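Side-chain contacts in terminal uridylyltransferase 1 (Trypanosoma brucei, PDB 5HZD), which catalyses the addition of uridines from UTP to the 3' hydroxyl of guide RNAs, ribosomal RNAs and some mRNAs during mitochondrial RNA editing in trypanosomes: residues K68-A73 with E389-A394; A91-V96 with A104-F109; L299-L304 with D372-P377; W343-V348 with F408-G413. All coordinates share one frame; numbering follows the deposited sequence.

Interaction 1 (K68-A73 with E389-A394); sequences KIFHVA and EELYKA
Phe70 on helix 59-76 leans against Leu391 and Tyr392, two consecutive residues of helix 385-409, in a helix-helix contact that joins segments more than 300 residues apart in the sequence. The backbones come closest at this same point, where Phe70 CA and Tyr392 CA lie 7.2 Å apart. The aromatic part is an oblique meeting of two rings: the Phe70 and Tyr392 centroids are 5.8 Å apart and the planes are inclined at 47°. The CD1-CE1 bond of Tyr392 makes the approach, CD1 to Phe70 CD1 and CE1 to Phe70 CB. Its CG stands beside the backbone N, anti to the carbonyl carbon (chi1 -66°), and the ring thereby leans over to helix 59-76. The aliphatic part falls to Leu391, whose side chain crosses Phe70 at about a right angle; its CB lies 3.9 Å from Phe70 CE1, while CD1 flanks CZ. No hydrogen bond spans the two segments. Pro312 of helix 310-324 and Cys309 also touch Phe70, so its buried ring sits where three helices converge. The far rim of that ring also meets backbone, with Phe70 CE1 3.7 Å from Leu391 O.

Interaction 2 (A91-V96 with A104-F109); sequences AQLECV and ARVFIF
Glu94 reaches from helix 80-100 to the backbone of strand 105-109, touching Val106 and Arg105 on the way. Its CB rests 3.8 Å from Val106 CG2, and CG continues past the same methyl, the glutamate and valine side chains running by one another in opposing senses. With CG anti to the backbone N (chi1 -172°) and the chain extended beyond it, the carboxylate carbon arrives 3.5 Å from Arg105 CD. OE2 then accepts a nearly straight hydrogen bond from Val106 N, 3.0 Å long with an angle of 170° at the hydrogen, on its anti side and slightly out of the carboxylate plane. The helix and strand run roughly antiparallel, 150° between their directions, and the helix packs on an outermost strand of the catalytic palm's mixed sheet, the nucleotidyltransferase core. Arg90 forms a salt bridge to the same OE2, so a backbone amide and a guanidinium both grip it. OE1 lies 4.1 Å from Arg105 NE but well out of the guanidinium plane, so any attraction is probably one of charge, with no N-H aimed at it. Arg105 instead turns NH1 onto Ala104 O, 2.8 Å away. The preceding residue, Leu93, sets CD2 4.0 Å from Val106 CG1, and Phe126 of the adjoining strand touches both side chains.

Interaction 3 (L299-L304 with D372-P377); sequences LLRKYL and DPRYTP
A water links Arg301 to the backbone at Arg374: it donates to Arg374 O at 2.8 Å and accepts a weak bond from Arg301 NE at 3.3 Å. Two conformers of Arg301 are modelled, so the contacts of this one are doubtful. It stretches out from helix 292-304 with CG anti to its own amide nitrogen (chi1 -171°) and the chain extended as far as NE, which carries the guanidinium across to the loop 372-377. Arg301 NH2 sits over one face of the Arg374 guanidinium, displaced toward its rim, 3.5 Å from Arg374 NH2, and the two planes are inclined at 42°. Thr376 borders the same spot more loosely, OG1 being 4.2 Å from Arg301 NH2. The helix carries UTP-binding residues just upstream, and the Arg301 side chain lies about 6 Å from that of Ser297, one of them; it also touches Val113 of helix 111-114. Asp370 makes a long, weak ion pair with Arg374 NE. If this conformer is populated, the like charges would be expected to disfavour so close an approach, a cost that solvent and Asp370 may partly offset, while the water gives at most a weak polar link.

Interaction 4 (W343-V348 with F408-G413); sequences WIYYLV and FEFDWG
Tyr345 and Phe410 meet with their ring planes almost perpendicular, at 83°, and their centroids 5.8 Å apart. The rings approach each other obliquely. One corner of the tyrosine does the touching: CE2 lies 3.7 Å from Phe410 CE1 and 3.8 Å from Phe410 CD1. The phenol oxygen follows along the same side, with Tyr345 OH 3.8 Å from Phe410 CE1, a van der Waals approach to a ring carbon. Each side chain leaves its backbone with CG anti to N (chi1 174° for Tyr345, -177° for Phe410), and from these starts the two reach toward each other and cross at about a right angle. The other part of the phenylalanine ring packs on Trp412, with Phe410 CD2 3.6 Å above the centre of the Trp412 ring. Ile417 touches Tyr345, Phe410 and Trp412 alike, and Tyr406 of helix 385-409 also packs on Tyr345. Both rings of the pair are buried, and no hydrogen bond joins the two segments; the contact is van der Waals in kind. It joins helix 336-349, which begins with the UTP-binding Ser336 and Tyr337, to the turn leaving helix 385-409, as part of an aromatic core in the helical region of this Cid1-like nucleotidyltransferase.

From the N terminus, helix 59-76 supplies the first half of interaction 1, which closes only at helix 385-409 and so encloses most of the catalytic chain. Nested within that loop, interaction 2 is a short closure between helix 80-100 and the palm strand 105-109. Interaction 3 follows in series and is also nested in interaction 1; it ties helix 292-304 to the loop before helix 385-409. Interaction 4 opens inside interaction 3 and closes after interaction 1, so it crosses both. Ile108 packs on Pro373 between interactions 2 and 3, and Tyr303 packs on Ile344 and Val348 between 3 and 4, so interaction 3 touches both the palm contact and the helical one.

Interaction 1 (K68-A73 with E389-A394)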
# COMPACT_ATOMS: atom_id res chain seq x y z
N LYS A 68 -2.25 12.29 20.17
CA LYS A 68 -3.27 11.92 19.17
C LYS A 68 -2.70 11.15 18.00
O LYS A 68 -3.32 10.20 17.51
CB LYS A 68 -4.00 13.16 18.67
CG LYS A 68 -4.87 13.83 19.70
CD LYS A 68 -5.49 15.09 19.10
CE LYS A 68 -5.86 16.08 20.18
NZ LYS A 68 -6.60 15.42 21.28
N ILE A 69 -1.51 11.57 17.54
CA ILE A 69 -0.79 10.88 16.47
C ILE A 69 -0.52 9.43 16.83
O ILE A 69 -0.80 8.51 16.04
CB ILE A 69 0.53 11.61 16.16
CG1 ILE A 69 0.22 12.94 15.48
CG2 ILE A 69 1.42 10.77 15.24
CD1 ILE A 69 1.37 13.97 15.53
N PHE A 70 -0.04 9.19 18.05
CA PHE A 70 0.22 7.82 18.46
C PHE A 70 -1.07 7.02 18.63
O PHE A 70 -1.07 5.80 18.40
CB PHE A 70 1.10 7.74 19.73
CG PHE A 70 2.57 7.65 19.42
CD1 PHE A 70 3.32 8.80 19.28
CD2 PHE A 70 3.17 6.42 19.23
CE1 PHE A 70 4.68 8.73 18.97
CE2 PHE A 70 4.52 6.33 18.91
CZ PHE A 70 5.27 7.48 18.79
N HIS A 71 -2.17 7.67 18.99
CA HIS A 71 -3.44 6.96 19.13
C HIS A 71 -3.94 6.49 17.76
O HIS A 71 -4.37 5.34 17.62
CB HIS A 71 -4.50 7.83 19.83
CG HIS A 71 -5.80 7.12 20.05
ND1 HIS A 71 -6.07 6.41 21.20
CD2 HIS A 71 -6.88 6.97 19.25
CE1 HIS A 71 -7.27 5.87 21.11
NE2 HIS A 71 -7.78 6.19 19.94
N VAL A 72 -3.89 7.37 16.77
CA VAL A 72 -4.26 7.01 15.40
C VAL A 72 -3.37 5.86 14.92
O VAL A 72 -3.86 4.88 14.34
CB VAL A 72 -4.14 8.19 14.44
CG1 VAL A 72 -4.36 7.72 13.00
CG2 VAL A 72 -5.16 9.26 14.80
N ALA A 73 -2.07 5.95 15.17
CA ALA A 73 -1.15 4.90 14.72
C ALA A 73 -1.44 3.56 15.41
O ALA A 73 -1.33 2.49 14.79
CB ALA A 73 0.28 5.33 14.99
N GLU A 389 5.96 9.94 27.06
CA GLU A 389 5.69 11.38 26.98
C GLU A 389 6.66 12.06 26.03
O GLU A 389 6.28 12.97 25.30
CB GLU A 389 5.75 12.04 28.36
CG GLU A 389 4.53 11.73 29.21
CD GLU A 389 3.21 12.06 28.50
OE1 GLU A 389 3.15 13.09 27.79
OE2 GLU A 389 2.25 11.27 28.63
N GLU A 390 7.92 11.61 26.05
CA GLU A 390 8.94 12.17 25.18
C GLU A 390 8.65 11.83 23.73
O GLU A 390 8.85 12.67 22.86
CB GLU A 390 10.33 11.68 25.59
CG GLU A 390 10.86 12.39 26.83
CD GLU A 390 12.18 11.82 27.33
OE1 GLU A 390 12.50 11.99 28.53
OE2 GLU A 390 12.91 11.21 26.52
N LEU A 391 8.12 10.64 23.47
CA LEU A 391 7.70 10.33 22.10
C LEU A 391 6.55 11.20 21.63
O LEU A 391 6.51 11.59 20.47
CB LEU A 391 7.30 8.86 21.91
CG LEU A 391 8.40 7.82 22.04
CD1 LEU A 391 7.77 6.44 21.89
CD2 LEU A 391 9.46 8.06 20.98
N TYR A 392 5.58 11.47 22.52
CA TYR A 392 4.46 12.35 22.13
C TYR A 392 4.96 13.73 21.76
O TYR A 392 4.57 14.29 20.74
CB TYR A 392 3.44 12.49 23.26
CG TYR A 392 2.69 11.24 23.63
CD1 TYR A 392 2.72 10.11 22.82
CD2 TYR A 392 1.94 11.20 24.78
CE1 TYR A 392 2.01 8.96 23.16
CE2 TYR A 392 1.24 10.08 25.13
CZ TYR A 392 1.27 8.97 24.32
OH TYR A 392 0.56 7.84 24.65
N LYS A 393 5.85 14.27 22.58
CA LYS A 393 6.44 15.57 22.33
C LYS A 393 7.16 15.59 20.97
O LYS A 393 7.02 16.54 20.20
CB LYS A 393 7.39 15.93 23.47
CG LYS A 393 8.16 17.19 23.20
CD LYS A 393 8.99 17.66 24.38
CE LYS A 393 9.87 18.84 23.98
NZ LYS A 393 10.34 19.56 25.18
N ALA A 394 7.95 14.55 20.70
CA ALA A 394 8.71 14.47 19.46
C ALA A 394 7.79 14.35 18.26
O ALA A 394 7.99 15.01 17.25
CB ALA A 394 9.66 13.25 19.49

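Interaction 2 (A91-V96 with A104-F109)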
# COMPACT_ATOMS: atom_id res chain seq x y z
N ALA A 91 0.17 -17.88 2.07
CA ALA A 91 0.51 -19.28 1.81
C ALA A 91 -0.62 -19.96 1.07
O ALA A 91 -0.36 -20.79 0.18
CB ALA A 91 0.83 -20.01 3.11
N GLN A 92 -1.86 -19.62 1.42
CA GLN A 92 -3.03 -20.17 0.71
C GLN A 92 -3.01 -19.79 -0.76
O GLN A 92 -3.18 -20.63 -1.65
CB GLN A 92 -4.33 -19.72 1.39
CG GLN A 92 -4.47 -20.34 2.76
CD GLN A 92 -5.35 -19.58 3.72
OE1 GLN A 92 -6.17 -18.74 3.30
NE2 GLN A 92 -5.23 -19.88 5.00
N LEU A 93 -2.78 -18.51 -1.04
CA LEU A 93 -2.71 -18.06 -2.42
C LEU A 93 -1.58 -18.74 -3.16
O LEU A 93 -1.73 -19.09 -4.33
CB LEU A 93 -2.57 -16.53 -2.48
CG LEU A 93 -2.57 -15.99 -3.92
CD1 LEU A 93 -3.87 -16.29 -4.70
CD2 LEU A 93 -2.35 -14.45 -3.87
N GLU A 94 -0.46 -19.00 -2.48
CA GLU A 94 0.66 -19.61 -3.18
C GLU A 94 0.32 -21.01 -3.63
O GLU A 94 0.73 -21.42 -4.72
CB GLU A 94 1.91 -19.59 -2.31
CG GLU A 94 3.18 -20.04 -3.02
CD GLU A 94 4.40 -19.74 -2.18
OE1 GLU A 94 4.94 -20.69 -1.58
OE2 GLU A 94 4.83 -18.55 -2.10
N CYS A 95 -0.47 -21.74 -2.86
CA CYS A 95 -0.96 -23.07 -3.26
C CYS A 95 -1.75 -23.00 -4.54
O CYS A 95 -1.67 -23.89 -5.41
CB CYS A 95 -1.88 -23.63 -2.19
SG CYS A 95 -1.11 -24.04 -0.65
N VAL A 96 -2.55 -21.95 -4.66
CA VAL A 96 -3.39 -21.82 -5.84
C VAL A 96 -2.53 -21.46 -7.04
O VAL A 96 -2.61 -22.12 -8.10
CB VAL A 96 -4.45 -20.71 -5.64
CG1 VAL A 96 -5.26 -20.53 -6.94
CG2 VAL A 96 -5.35 -21.03 -4.47
N ALA A 104 6.24 -20.12 -9.50
CA ALA A 104 5.78 -18.86 -8.94
C ALA A 104 5.71 -18.89 -7.41
O ALA A 104 5.31 -19.90 -6.81
CB ALA A 104 4.43 -18.51 -9.49
N ARG A 105 6.06 -17.76 -6.80
CA ARG A 105 5.93 -17.58 -5.36
C ARG A 105 5.21 -16.28 -5.10
O ARG A 105 5.17 -15.40 -5.97
CB ARG A 105 7.30 -17.61 -4.66
CG ARG A 105 8.03 -18.97 -4.81
CD ARG A 105 7.26 -20.08 -4.13
NE ARG A 105 7.99 -21.36 -4.22
CZ ARG A 105 7.89 -22.22 -5.23
NH1 ARG A 105 7.09 -21.97 -6.25
NH2 ARG A 105 8.62 -23.33 -5.23
N VAL A 106 4.61 -16.17 -3.93
CA VAL A 106 3.76 -15.02 -3.61
C VAL A 106 4.47 -14.14 -2.58
O VAL A 106 4.93 -14.64 -1.55
CB VAL A 106 2.38 -15.48 -3.06
CG1 VAL A 106 1.50 -14.25 -2.68
CG2 VAL A 106 1.63 -16.30 -4.12
N PHE A 107 4.56 -12.84 -2.87
CA PHE A 107 5.22 -11.88 -1.98
C PHE A 107 4.18 -10.87 -1.54
O PHE A 107 3.48 -10.32 -2.39
CB PHE A 107 6.26 -11.09 -2.79
CG PHE A 107 7.39 -11.92 -3.36
CD1 PHE A 107 7.16 -12.77 -4.45
CD2 PHE A 107 8.69 -11.81 -2.87
CE1 PHE A 107 8.18 -13.53 -4.99
CE2 PHE A 107 9.72 -12.56 -3.43
CZ PHE A 107 9.47 -13.44 -4.47
N ILE A 108 4.04 -10.61 -0.24
CA ILE A 108 3.18 -9.49 0.19
C ILE A 108 3.93 -8.16 0.02
O ILE A 108 5.12 -8.07 0.34
CB ILE A 108 2.74 -9.65 1.64
CG1 ILE A 108 1.78 -10.83 1.75
CG2 ILE A 108 2.09 -8.33 2.16
CD1 ILE A 108 1.38 -11.20 3.19
N PHE A 109 3.23 -7.14 -0.46
CA PHE A 109 3.82 -5.78 -0.39
C PHE A 109 2.76 -4.79 0.03
O PHE A 109 1.65 -5.19 0.38
CB PHE A 109 4.57 -5.39 -1.68
CG PHE A 109 3.70 -5.22 -2.90
CD1 PHE A 109 3.30 -6.32 -3.66
CD2 PHE A 109 3.31 -3.96 -3.31
CE1 PHE A 109 2.53 -6.14 -4.83
CE2 PHE A 109 2.51 -3.77 -4.43
CZ PHE A 109 2.12 -4.88 -5.20

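Interaction 3 (L299-L304 with D372-P377)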
# COMPACT_ATOMS: atom_id res chain seq x y z
N LEU A 299 11.92 -0.25 0.63
CA LEU A 299 12.60 1.04 0.87
C LEU A 299 11.88 1.85 1.96
O LEU A 299 12.54 2.38 2.88
CB LEU A 299 12.62 1.87 -0.42
CG LEU A 299 13.26 3.26 -0.28
CD1 LEU A 299 14.69 3.16 0.21
CD2 LEU A 299 13.17 3.98 -1.64
N LEU A 300 10.55 1.91 1.86
CA LEU A 300 9.76 2.62 2.87
C LEU A 300 10.00 2.01 4.22
O LEU A 300 10.20 2.74 5.19
CB LEU A 300 8.25 2.61 2.56
CG LEU A 300 7.82 3.37 1.28
CD1 LEU A 300 6.35 3.31 1.13
CD2 LEU A 300 8.24 4.84 1.36
N ARG A 301 10.00 0.67 4.32
CA ARG A 301 10.15 0.03 5.63
C ARG A 301 11.46 0.41 6.30
O ARG A 301 11.50 0.72 7.52
CB ARG A 301 10.04 -1.49 5.48
CG ARG A 301 9.97 -2.20 6.80
CD ARG A 301 9.98 -3.70 6.59
NE ARG A 301 10.15 -4.35 7.88
CZ ARG A 301 11.34 -4.62 8.45
NH1 ARG A 301 12.49 -4.35 7.84
NH2 ARG A 301 11.37 -5.18 9.66
N LYS A 302 12.55 0.41 5.54
CA LYS A 302 13.86 0.74 6.10
C LYS A 302 13.87 2.16 6.67
O LYS A 302 14.31 2.39 7.81
CB LYS A 302 14.91 0.55 5.02
CG LYS A 302 16.32 0.64 5.53
CD LYS A 302 17.29 0.17 4.45
CE LYS A 302 18.74 0.27 4.92
NZ LYS A 302 19.06 -0.63 6.08
N TYR A 303 13.35 3.11 5.90
CA TYR A 303 13.24 4.47 6.42
C TYR A 303 12.30 4.59 7.63
O TYR A 303 12.65 5.22 8.65
CB TYR A 303 12.73 5.40 5.31
CG TYR A 303 13.81 5.99 4.45
CD1 TYR A 303 14.73 6.90 5.00
CD2 TYR A 303 13.87 5.74 3.09
CE1 TYR A 303 15.70 7.52 4.19
CE2 TYR A 303 14.86 6.37 2.27
CZ TYR A 303 15.74 7.25 2.85
OH TYR A 303 16.68 7.88 2.05
N LEU A 304 11.11 4.01 7.54
CA LEU A 304 10.10 4.30 8.56
C LEU A 304 10.37 3.59 9.88
O LEU A 304 9.88 4.02 10.93
CB LEU A 304 8.72 3.95 8.02
CG LEU A 304 8.28 4.81 6.82
CD1 LEU A 304 6.89 4.41 6.44
CD2 LEU A 304 8.29 6.32 7.17
N ASP A 372 6.54 -13.21 4.04
CA ASP A 372 5.62 -12.88 5.13
C ASP A 372 6.23 -11.67 5.85
O ASP A 372 7.30 -11.79 6.45
CB ASP A 372 5.52 -14.06 6.08
CG ASP A 372 4.67 -15.20 5.53
OD1 ASP A 372 3.74 -14.91 4.72
OD2 ASP A 372 4.90 -16.34 5.94
N PRO A 373 5.55 -10.52 5.81
CA PRO A 373 6.11 -9.28 6.38
C PRO A 373 6.35 -9.43 7.86
O PRO A 373 5.53 -10.00 8.60
CB PRO A 373 5.02 -8.25 6.11
CG PRO A 373 4.33 -8.80 4.84
CD PRO A 373 4.26 -10.27 5.12
N ARG A 374 7.50 -8.94 8.31
CA ARG A 374 7.85 -9.02 9.73
C ARG A 374 7.07 -7.99 10.55
O ARG A 374 6.92 -6.82 10.14
CB ARG A 374 9.36 -8.87 9.91
CG ARG A 374 10.08 -10.17 9.51
CD ARG A 374 11.52 -10.22 10.00
NE ARG A 374 12.31 -9.19 9.34
CZ ARG A 374 13.27 -8.50 9.93
NH1 ARG A 374 13.58 -8.73 11.20
NH2 ARG A 374 13.93 -7.57 9.23
N TYR A 375 6.57 -8.45 11.69
CA TYR A 375 5.78 -7.61 12.57
C TYR A 375 6.68 -6.82 13.53
O TYR A 375 7.55 -7.40 14.20
CB TYR A 375 4.77 -8.47 13.36
CG TYR A 375 3.99 -7.65 14.38
CD1 TYR A 375 2.92 -6.86 13.98
CD2 TYR A 375 4.37 -7.66 15.72
CE1 TYR A 375 2.24 -6.07 14.92
CE2 TYR A 375 3.69 -6.90 16.67
CZ TYR A 375 2.62 -6.09 16.25
OH TYR A 375 1.98 -5.33 17.22
N THR A 376 6.46 -5.51 13.60
CA THR A 376 7.11 -4.65 14.59
C THR A 376 6.03 -3.78 15.23
O THR A 376 5.35 -3.03 14.51
CB THR A 376 8.11 -3.68 13.90
OG1 THR A 376 9.09 -4.44 13.16
CG2 THR A 376 8.81 -2.84 14.95
N PRO A 377 5.86 -3.87 16.56
CA PRO A 377 4.82 -3.08 17.23
C PRO A 377 5.02 -1.59 16.98
O PRO A 377 6.16 -1.14 16.89
CB PRO A 377 5.08 -3.31 18.73
CG PRO A 377 5.98 -4.49 18.81
CD PRO A 377 6.64 -4.70 17.48
O HOH W 1 7.10 -5.59 7.66

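Interaction 4 (W343-V348 with F408-G413)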
# COMPACT_ATOMS: atom_id res chain seq x y z
N TRP A 343 7.28 12.97 3.46
CA TRP A 343 7.58 12.86 4.88
C TRP A 343 9.00 12.39 5.09
O TRP A 343 9.75 12.97 5.89
CB TRP A 343 6.56 11.86 5.45
CG TRP A 343 6.78 11.36 6.86
CD1 TRP A 343 6.91 10.05 7.23
CD2 TRP A 343 6.75 12.12 8.09
NE1 TRP A 343 7.01 9.95 8.61
CE2 TRP A 343 6.90 11.21 9.15
CE3 TRP A 343 6.65 13.48 8.38
CZ2 TRP A 343 6.92 11.60 10.48
CZ3 TRP A 343 6.66 13.87 9.72
CH2 TRP A 343 6.83 12.94 10.75
N ILE A 344 9.42 11.37 4.36
CA ILE A 344 10.78 10.84 4.57
C ILE A 344 11.84 11.86 4.15
O ILE A 344 12.87 12.00 4.82
CB ILE A 344 10.96 9.57 3.79
CG1 ILE A 344 10.10 8.50 4.45
CG2 ILE A 344 12.41 9.14 3.82
CD1 ILE A 344 9.91 7.26 3.57
N TYR A 345 11.60 12.57 3.04
CA TYR A 345 12.58 13.58 2.59
C TYR A 345 12.76 14.63 3.68
O TYR A 345 13.89 15.03 3.98
CB TYR A 345 12.12 14.24 1.29
CG TYR A 345 12.99 15.38 0.83
CD1 TYR A 345 14.20 15.13 0.19
CD2 TYR A 345 12.59 16.70 1.06
CE1 TYR A 345 15.02 16.22 -0.24
CE2 TYR A 345 13.38 17.76 0.63
CZ TYR A 345 14.59 17.51 -0.00
OH TYR A 345 15.39 18.55 -0.41
N TYR A 346 11.66 15.07 4.26
CA TYR A 346 11.72 15.99 5.41
C TYR A 346 12.53 15.39 6.56
O TYR A 346 13.41 16.06 7.14
CB TYR A 346 10.31 16.37 5.84
CG TYR A 346 10.20 16.86 7.26
CD1 TYR A 346 10.64 18.13 7.62
CD2 TYR A 346 9.63 16.05 8.22
CE1 TYR A 346 10.50 18.59 8.93
CE2 TYR A 346 9.50 16.48 9.53
CZ TYR A 346 9.95 17.74 9.88
OH TYR A 346 9.79 18.18 11.18
N LEU A 347 12.25 14.14 6.93
CA LEU A 347 13.00 13.50 8.01
C LEU A 347 14.48 13.45 7.71
O LEU A 347 15.30 13.65 8.63
CB LEU A 347 12.48 12.07 8.28
CG LEU A 347 11.02 11.97 8.75
CD1 LEU A 347 10.63 10.49 8.92
CD2 LEU A 347 10.80 12.78 10.06
N VAL A 348 14.86 13.17 6.47
CA VAL A 348 16.27 13.08 6.14
C VAL A 348 16.90 14.45 6.20
O VAL A 348 17.96 14.64 6.79
CB VAL A 348 16.47 12.50 4.73
CG1 VAL A 348 17.94 12.70 4.27
CG2 VAL A 348 16.06 11.04 4.68
N PHE A 408 7.25 26.94 4.28
CA PHE A 408 8.20 28.08 4.34
C PHE A 408 9.65 27.80 4.00
O PHE A 408 10.38 28.73 3.64
CB PHE A 408 8.14 28.77 5.72
CG PHE A 408 6.85 29.44 6.00
CD1 PHE A 408 6.48 30.57 5.29
CD2 PHE A 408 5.97 28.94 6.94
CE1 PHE A 408 5.26 31.19 5.52
CE2 PHE A 408 4.76 29.54 7.18
CZ PHE A 408 4.39 30.68 6.47
N GLU A 409 10.10 26.57 4.14
CA GLU A 409 11.52 26.28 3.98
C GLU A 409 11.84 25.64 2.64
O GLU A 409 12.76 26.09 1.92
CB GLU A 409 11.96 25.33 5.08
CG GLU A 409 11.71 25.80 6.48
CD GLU A 409 12.35 24.85 7.47
OE1 GLU A 409 11.62 24.22 8.25
OE2 GLU A 409 13.59 24.68 7.40
N PHE A 410 11.09 24.60 2.28
CA PHE A 410 11.38 23.90 1.02
C PHE A 410 11.15 24.81 -0.19
O PHE A 410 10.13 25.49 -0.29
CB PHE A 410 10.53 22.61 0.90
CG PHE A 410 10.85 21.85 -0.34
CD1 PHE A 410 12.06 21.19 -0.46
CD2 PHE A 410 9.96 21.84 -1.41
CE1 PHE A 410 12.41 20.52 -1.64
CE2 PHE A 410 10.29 21.18 -2.60
CZ PHE A 410 11.52 20.53 -2.72
N ASP A 411 12.10 24.78 -1.13
CA ASP A 411 12.01 25.65 -2.31
C ASP A 411 11.26 24.91 -3.42
O ASP A 411 11.88 24.27 -4.28
CB ASP A 411 13.39 26.06 -2.78
CG ASP A 411 13.35 27.15 -3.83
OD1 ASP A 411 12.28 27.35 -4.48
OD2 ASP A 411 14.38 27.83 -3.99
N TRP A 412 9.95 25.03 -3.40
CA TRP A 412 9.12 24.35 -4.41
C TRP A 412 9.39 24.85 -5.81
O TRP A 412 9.15 24.14 -6.80
CB TRP A 412 7.64 24.52 -4.12
CG TRP A 412 7.08 23.76 -2.93
CD1 TRP A 412 6.77 24.30 -1.71
CD2 TRP A 412 6.70 22.38 -2.87
NE1 TRP A 412 6.22 23.33 -0.89
CE2 TRP A 412 6.16 22.15 -1.58
CE3 TRP A 412 6.74 21.32 -3.79
CZ2 TRP A 412 5.66 20.91 -1.18
CZ3 TRP A 412 6.26 20.07 -3.39
CH2 TRP A 412 5.72 19.87 -2.08
N GLY A 413 9.89 26.08 -5.92
CA GLY A 413 10.08 26.70 -7.22
C GLY A 413 11.28 26.15 -7.94
O GLY A 413 11.28 26.05 -9.18